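Local coordinates for oxidoreductase, short chain dehydrogenase/reductase family protein (PDB 5FYD) that reduces the 7-oxo group of 7-oxolithocholate with NADPH to give ursodeoxycholate, acting as a homodimeric 7beta-hydroxysteroid dehydrogenase, at residues G11-A16 and E26-G31; T118-F123 and K160-K165. One frame throughout, in Å; residues are numbered along the deposited sequence.

Interaction 1 of 2, residues G11-A16 and E26-G31; sequences GLILGA and EKIAAG
Ile28 sets its CG1 between its own backbone N and carbonyl carbon (chi1 70°) and then runs on extended through chi2 (167°), which carries CD1 out from helix 19-30 to Gly11 and Ile13 on strand 10-14. Ile13 answers with its CG1 lying beside the backbone N, anti to the carbonyl carbon. This is the first beta-alpha-beta unit of the Rossmann fold, in which the helix packs over the sheet before the chain enters strand 34-39. The two isoleucines meet tip to tip, Ile28 CD1 lying 4.0 Å from Ile13 CD1, an apolar contact between terminal methyls.

Gly11 lets the helix side chain come right down to the backbone. A side chain here would point at the helix, and a CB would collide with Ile28 CD1, so glycine suits this place. Leu12 and Leu14 belong to the opposite face of the sheet. Isoleucine suits both of its places, because its CG1-CD1 arm is long enough to help bridge helix and strand and is wholly apolar.

Backbone hydrogen bonds between Val36 and both Gly11 and Ile13 tie the strand to its neighbour 34-39, while Phe222 of helix 214-224 also packs on Ile28. The Ile13 side chain also lies near Gly21, one of the NADP(+)-binding residues, close to the start of helix 19-30. Ile28 CD1 comes to rest against the strand backbone, 3.6 Å from Gly11 CA and 3.9 Å from Gly11 C.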
loop_
_atom_site.group_PDB
_atom_site.type_symbol
_atom_site.label_atom_id
_atom_site.label_comp_id
_atom_site.label_asym_id
_atom_site.label_seq_id
_atom_site.Cartn_x
_atom_site.Cartn_y
_atom_site.Cartn_z
ATOM N N GLY A 11 -25.437 8.188 12.808
ATOM C CA GLY A 11 -24.897 7.875 11.483
ATOM C C GLY A 11 -24.020 6.644 11.563
ATOM O O GLY A 11 -23.353 6.407 12.568
ATOM N N LEU A 12 -24.031 5.861 10.493
ATOM C CA LEU A 12 -23.388 4.564 10.433
ATOM C C LEU A 12 -22.324 4.633 9.376
ATOM O O LEU A 12 -22.630 4.838 8.185
ATOM C CB LEU A 12 -24.432 3.517 10.066
ATOM C CG LEU A 12 -23.995 2.096 9.781
ATOM C CD1 LEU A 12 -23.255 1.488 10.956
ATOM C CD2 LEU A 12 -25.193 1.259 9.431
ATOM N N ILE A 13 -21.076 4.457 9.784
ATOM C CA ILE A 13 -19.974 4.426 8.858
ATOM C C ILE A 13 -19.465 2.994 8.749
ATOM O O ILE A 13 -18.900 2.438 9.705
ATOM C CB ILE A 13 -18.825 5.363 9.297
ATOM C CG1 ILE A 13 -19.371 6.778 9.615
ATOM C CG2 ILE A 13 -17.717 5.392 8.250
ATOM C CD1 ILE A 13 -20.233 7.399 8.536
ATOM N N LEU A 14 -19.646 2.413 7.569
ATOM C CA LEU A 14 -19.291 1.014 7.316
ATOM C C LEU A 14 -17.908 0.980 6.665
ATOM O O LEU A 14 -17.763 1.154 5.439
ATOM C CB LEU A 14 -20.355 0.342 6.456
ATOM C CG LEU A 14 -21.723 0.362 7.137
ATOM C CD1 LEU A 14 -22.890 0.364 6.171
ATOM C CD2 LEU A 14 -21.781 -0.800 8.128
ATOM N N GLY A 15 -16.882 0.784 7.498
ATOM C CA GLY A 15 -15.492 0.846 7.081
ATOM C C GLY A 15 -14.863 2.108 7.624
ATOM O O GLY A 15 -14.482 2.988 6.858
ATOM N N ALA A 16 -14.724 2.176 8.949
ATOM C CA ALA A 16 -14.520 3.443 9.639
ATOM C C ALA A 16 -13.088 3.808 10.012
ATOM O O ALA A 16 -12.868 4.925 10.454
ATOM C CB ALA A 16 -15.376 3.473 10.885
ATOM N N GLU A 26 -15.623 11.785 11.480
ATOM C CA GLU A 26 -15.344 13.131 12.001
ATOM C C GLU A 26 -16.348 14.138 11.473
ATOM O O GLU A 26 -16.829 14.981 12.223
ATOM C CB GLU A 26 -13.908 13.563 11.683
ATOM C CG GLU A 26 -12.863 12.680 12.328
ATOM C CD GLU A 26 -11.460 12.867 11.751
ATOM O OE1 GLU A 26 -11.309 13.321 10.600
ATOM O OE2 GLU A 26 -10.503 12.527 12.449
ATOM N N LYS A 27 -16.689 14.046 10.183
ATOM C CA LYS A 27 -17.628 14.993 9.566
ATOM C C LYS A 27 -19.039 14.893 10.184
ATOM O O LYS A 27 -19.631 15.918 10.553
ATOM C CB LYS A 27 -17.686 14.809 8.047
ATOM C CG LYS A 27 -18.596 15.777 7.314
ATOM C CD LYS A 27 -18.127 17.225 7.372
ATOM C CE LYS A 27 -18.883 18.080 6.362
ATOM N NZ LYS A 27 -18.148 19.328 6.020
ATOM N N ILE A 28 -19.570 13.678 10.343
ATOM C CA ILE A 28 -20.901 13.547 10.921
ATOM C C ILE A 28 -20.928 13.914 12.416
ATOM O O ILE A 28 -21.897 14.489 12.887
ATOM C CB ILE A 28 -21.600 12.191 10.619
ATOM C CG1 ILE A 28 -20.943 11.035 11.354
ATOM C CG2 ILE A 28 -21.678 11.943 9.101
ATOM C CD1 ILE A 28 -21.798 9.787 11.317
ATOM N N ALA A 29 -19.840 13.626 13.130
ATOM C CA ALA A 29 -19.722 14.029 14.522
ATOM C C ALA A 29 -19.688 15.548 14.643
ATOM O O ALA A 29 -20.382 16.110 15.492
ATOM C CB ALA A 29 -18.497 13.409 15.141
ATOM N N ALA A 30 -18.916 16.207 13.780
ATOM C CA ALA A 30 -18.911 17.682 13.713
ATOM C C ALA A 30 -20.300 18.238 13.400
ATOM O O ALA A 30 -20.681 19.327 13.867
ATOM C CB ALA A 30 -17.920 18.157 12.675
ATOM N N GLY A 31 -21.060 17.492 12.599
ATOM C CA GLY A 31 -22.447 17.800 12.322
ATOM C C GLY A 31 -23.452 17.381 13.383
ATOM O O GLY A 31 -24.656 17.443 13.147
#

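Interaction 2 of 2, residues T118-F123 and K160-K165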
loop_
_atom_site.group_PDB
_atom_site.type_symbol
_atom_site.label_atom_id
_atom_site.label_comp_id
_atom_site.label_asym_id
_atom_site.label_seq_id
_atom_site.Cartn_x
_atom_site.Cartn_y
_atom_site.Cartn_z
ATOM N N THR A 118 -22.425 -7.570 1.209
ATOM C CA THR A 118 -22.536 -6.782 2.433
ATOM C C THR A 118 -22.968 -5.366 2.118
ATOM O O THR A 118 -23.814 -4.820 2.799
ATOM C CB THR A 118 -21.238 -6.768 3.247
ATOM O OG1 THR A 118 -20.847 -8.126 3.532
ATOM C CG2 THR A 118 -21.425 -5.986 4.554
ATOM N N PHE A 119 -22.401 -4.802 1.057
ATOM C CA PHE A 119 -22.832 -3.503 0.543
ATOM C C PHE A 119 -24.350 -3.441 0.357
ATOM O O PHE A 119 -25.010 -2.580 0.952
ATOM C CB PHE A 119 -22.150 -3.178 -0.779
ATOM C CG PHE A 119 -22.853 -2.111 -1.548
ATOM C CD1 PHE A 119 -22.899 -0.802 -1.058
ATOM C CD2 PHE A 119 -23.527 -2.400 -2.720
ATOM C CE1 PHE A 119 -23.557 0.184 -1.751
ATOM C CE2 PHE A 119 -24.190 -1.401 -3.418
ATOM C CZ PHE A 119 -24.214 -0.104 -2.929
ATOM N N LEU A 120 -24.889 -4.351 -0.453
ATOM C CA LEU A 120 -26.308 -4.284 -0.778
ATOM C C LEU A 120 -27.207 -4.616 0.420
ATOM O O LEU A 120 -28.258 -4.021 0.549
ATOM C CB LEU A 120 -26.668 -5.162 -1.974
ATOM C CG LEU A 120 -28.028 -4.789 -2.599
ATOM C CD1 LEU A 120 -28.071 -3.379 -3.196
ATOM C CD2 LEU A 120 -28.399 -5.796 -3.677
ATOM N N LYS A 121 -26.810 -5.571 1.261
ATOM C CA LYS A 121 -27.579 -5.875 2.469
ATOM C C LYS A 121 -27.733 -4.619 3.312
ATOM O O LYS A 121 -28.839 -4.291 3.753
ATOM C CB LYS A 121 -26.902 -6.982 3.296
ATOM C CG LYS A 121 -27.071 -8.376 2.712
ATOM C CD LYS A 121 -26.442 -9.414 3.629
ATOM C CE LYS A 121 -26.879 -10.818 3.249
ATOM N NZ LYS A 121 -26.385 -11.769 4.290
ATOM N N CYS A 122 -26.619 -3.912 3.510
ATOM C CA CYS A 122 -26.642 -2.702 4.313
ATOM C C CYS A 122 -27.469 -1.638 3.630
ATOM O O CYS A 122 -28.312 -1.011 4.265
ATOM C CB CYS A 122 -25.229 -2.206 4.601
ATOM S SG CYS A 122 -24.339 -3.258 5.757
ATOM N N PHE A 123 -27.234 -1.419 2.340
ATOM C CA PHE A 123 -27.947 -0.359 1.605
ATOM C C PHE A 123 -29.456 -0.619 1.651
ATOM O O PHE A 123 -30.234 0.286 1.920
ATOM C CB PHE A 123 -27.482 -0.340 0.163
ATOM C CG PHE A 123 -27.761 0.926 -0.627
ATOM C CD1 PHE A 123 -28.200 2.124 -0.070
ATOM C CD2 PHE A 123 -27.485 0.898 -1.996
ATOM C CE1 PHE A 123 -28.416 3.233 -0.868
ATOM C CE2 PHE A 123 -27.663 2.001 -2.791
ATOM C CZ PHE A 123 -28.129 3.179 -2.226
ATOM N N LYS A 160 -16.803 -1.811 -7.562
ATOM C CA LYS A 160 -17.045 -0.383 -7.437
ATOM C C LYS A 160 -18.076 0.100 -8.459
ATOM O O LYS A 160 -18.869 0.992 -8.165
ATOM C CB LYS A 160 -15.746 0.426 -7.504
ATOM C CG LYS A 160 -14.878 0.278 -6.272
ATOM C CD LYS A 160 -15.691 0.548 -5.006
ATOM C CE LYS A 160 -14.942 1.231 -3.900
ATOM N NZ LYS A 160 -15.825 1.270 -2.710
ATOM N N ALA A 161 -18.112 -0.515 -9.643
ATOM C CA ALA A 161 -19.159 -0.178 -10.624
ATOM C C ALA A 161 -20.543 -0.612 -10.147
ATOM O O ALA A 161 -21.557 0.062 -10.407
ATOM C CB ALA A 161 -18.846 -0.785 -11.970
ATOM N N PHE A 162 -20.610 -1.761 -9.482
ATOM C CA PHE A 162 -21.881 -2.206 -8.885
ATOM C C PHE A 162 -22.379 -1.157 -7.885
ATOM O O PHE A 162 -23.542 -0.710 -7.924
ATOM C CB PHE A 162 -21.696 -3.557 -8.200
ATOM C CG PHE A 162 -22.970 -4.156 -7.706
ATOM C CD1 PHE A 162 -23.491 -3.806 -6.477
ATOM C CD2 PHE A 162 -23.666 -5.058 -8.507
ATOM C CE1 PHE A 162 -24.672 -4.361 -6.027
ATOM C CE2 PHE A 162 -24.834 -5.609 -8.075
ATOM C CZ PHE A 162 -25.338 -5.278 -6.828
ATOM N N ILE A 163 -21.481 -0.728 -6.998
ATOM C CA ILE A 163 -21.829 0.286 -5.994
ATOM C C ILE A 163 -22.251 1.586 -6.688
ATOM O O ILE A 163 -23.251 2.200 -6.309
ATOM C CB ILE A 163 -20.654 0.555 -5.029
ATOM C CG1 ILE A 163 -20.405 -0.690 -4.164
ATOM C CG2 ILE A 163 -20.907 1.803 -4.189
ATOM C CD1 ILE A 163 -19.137 -0.663 -3.345
ATOM N N LEU A 164 -21.494 1.986 -7.713
ATOM C CA LEU A 164 -21.793 3.220 -8.445
ATOM C C LEU A 164 -23.206 3.161 -9.047
ATOM O O LEU A 164 -24.064 4.013 -8.773
ATOM C CB LEU A 164 -20.770 3.434 -9.549
ATOM C CG LEU A 164 -20.980 4.616 -10.489
ATOM C CD1 LEU A 164 -21.010 5.977 -9.809
ATOM C CD2 LEU A 164 -19.893 4.554 -11.541
ATOM N N LYS A 165 -23.433 2.163 -9.871
ATOM C CA LYS A 165 -24.700 2.091 -10.596
ATOM C C LYS A 165 -25.907 1.827 -9.689
ATOM O O LYS A 165 -26.999 2.372 -9.937
ATOM C CB LYS A 165 -24.628 1.090 -11.745
ATOM C CG LYS A 165 -23.607 1.434 -12.828
ATOM C CD LYS A 165 -23.910 2.717 -13.576
ATOM C CE LYS A 165 -22.641 3.406 -14.056
ATOM N NZ LYS A 165 -22.941 4.755 -14.526
#
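Phe119, Ile163 and Phe162 make most of this contact between helices 105-132 and 154-173, which run side by side on one face of the Rossmann-fold sheet of a short-chain dehydrogenase. The short segments are nearly parallel, their axes 11.1 Å apart and inclined by 19°, and the space between them is filled by side chains.

The ring of Phe119 lies at the middle. Its CG is anti to the backbone N (chi1 162°), which swings the ring toward helix 154-173, where Ile163 covers one face. Ile163 CG1 stands 3.7 Å from the ring centroid, almost exactly on the normal, a CH-pi contact, while CG2, on the same side of the ring plane, sits above the rim near CE1 and CZ, 3.9 Å from Phe119 CE1. A beta-branched residue suits this spot because one branch tops the ring centre while the other lies over its rim.

Phe162 approaches differently. It turns its own edge to Phe119, Phe162 CD1 lying 4.0 Å from Phe119 CE2, so the two rings are not stacked face to face. Leu120 CD2 comes to the rim of Phe162 farther along, 4.4 Å from Phe162 CZ, on the more exposed side of the contact. Replacing Phe119 with an alanine would probably open a gap between the helices, leaving Ile163 CG1 without the ring face it rests on and the Phe162 edge without its neighbour.

Tyr90 meets the Phe119 ring edge-to-face. Lys160, one turn before Leu164, probably lowers the pKa of Tyr156, the presumed proton acceptor, as in related dehydrogenases; its NZ is hydrogen-bonded to Val141 O. Even the backbone joins in, Ile163 CA lying 3.9 Å from Phe119 CZ.

In the fold
Interaction 1 closes before interaction 2 opens along the chain, and their centres lie 18 Å apart within one Rossmann-type domain. The first joins strand 10-14 to helix 19-30; the second pairs helices 105-132 and 154-173. They touch where Leu14 CD1, on the face of strand 10-14 turned away from helix 19-30, packs 3.8 Å from Cys122 CB. Strand 10-14 thus has helix 19-30 on one side and helix 105-132 on the other, the layered alpha/beta/alpha plan of the fold. Segment 11-16 leads directly into the NADP(+)-binding residues that begin at Thr17, while helix 154-173 bears Tyr156 and Lys160, the presumed catalytic residues; the contacts belong to cofactor-binding and catalytic regions of one domain.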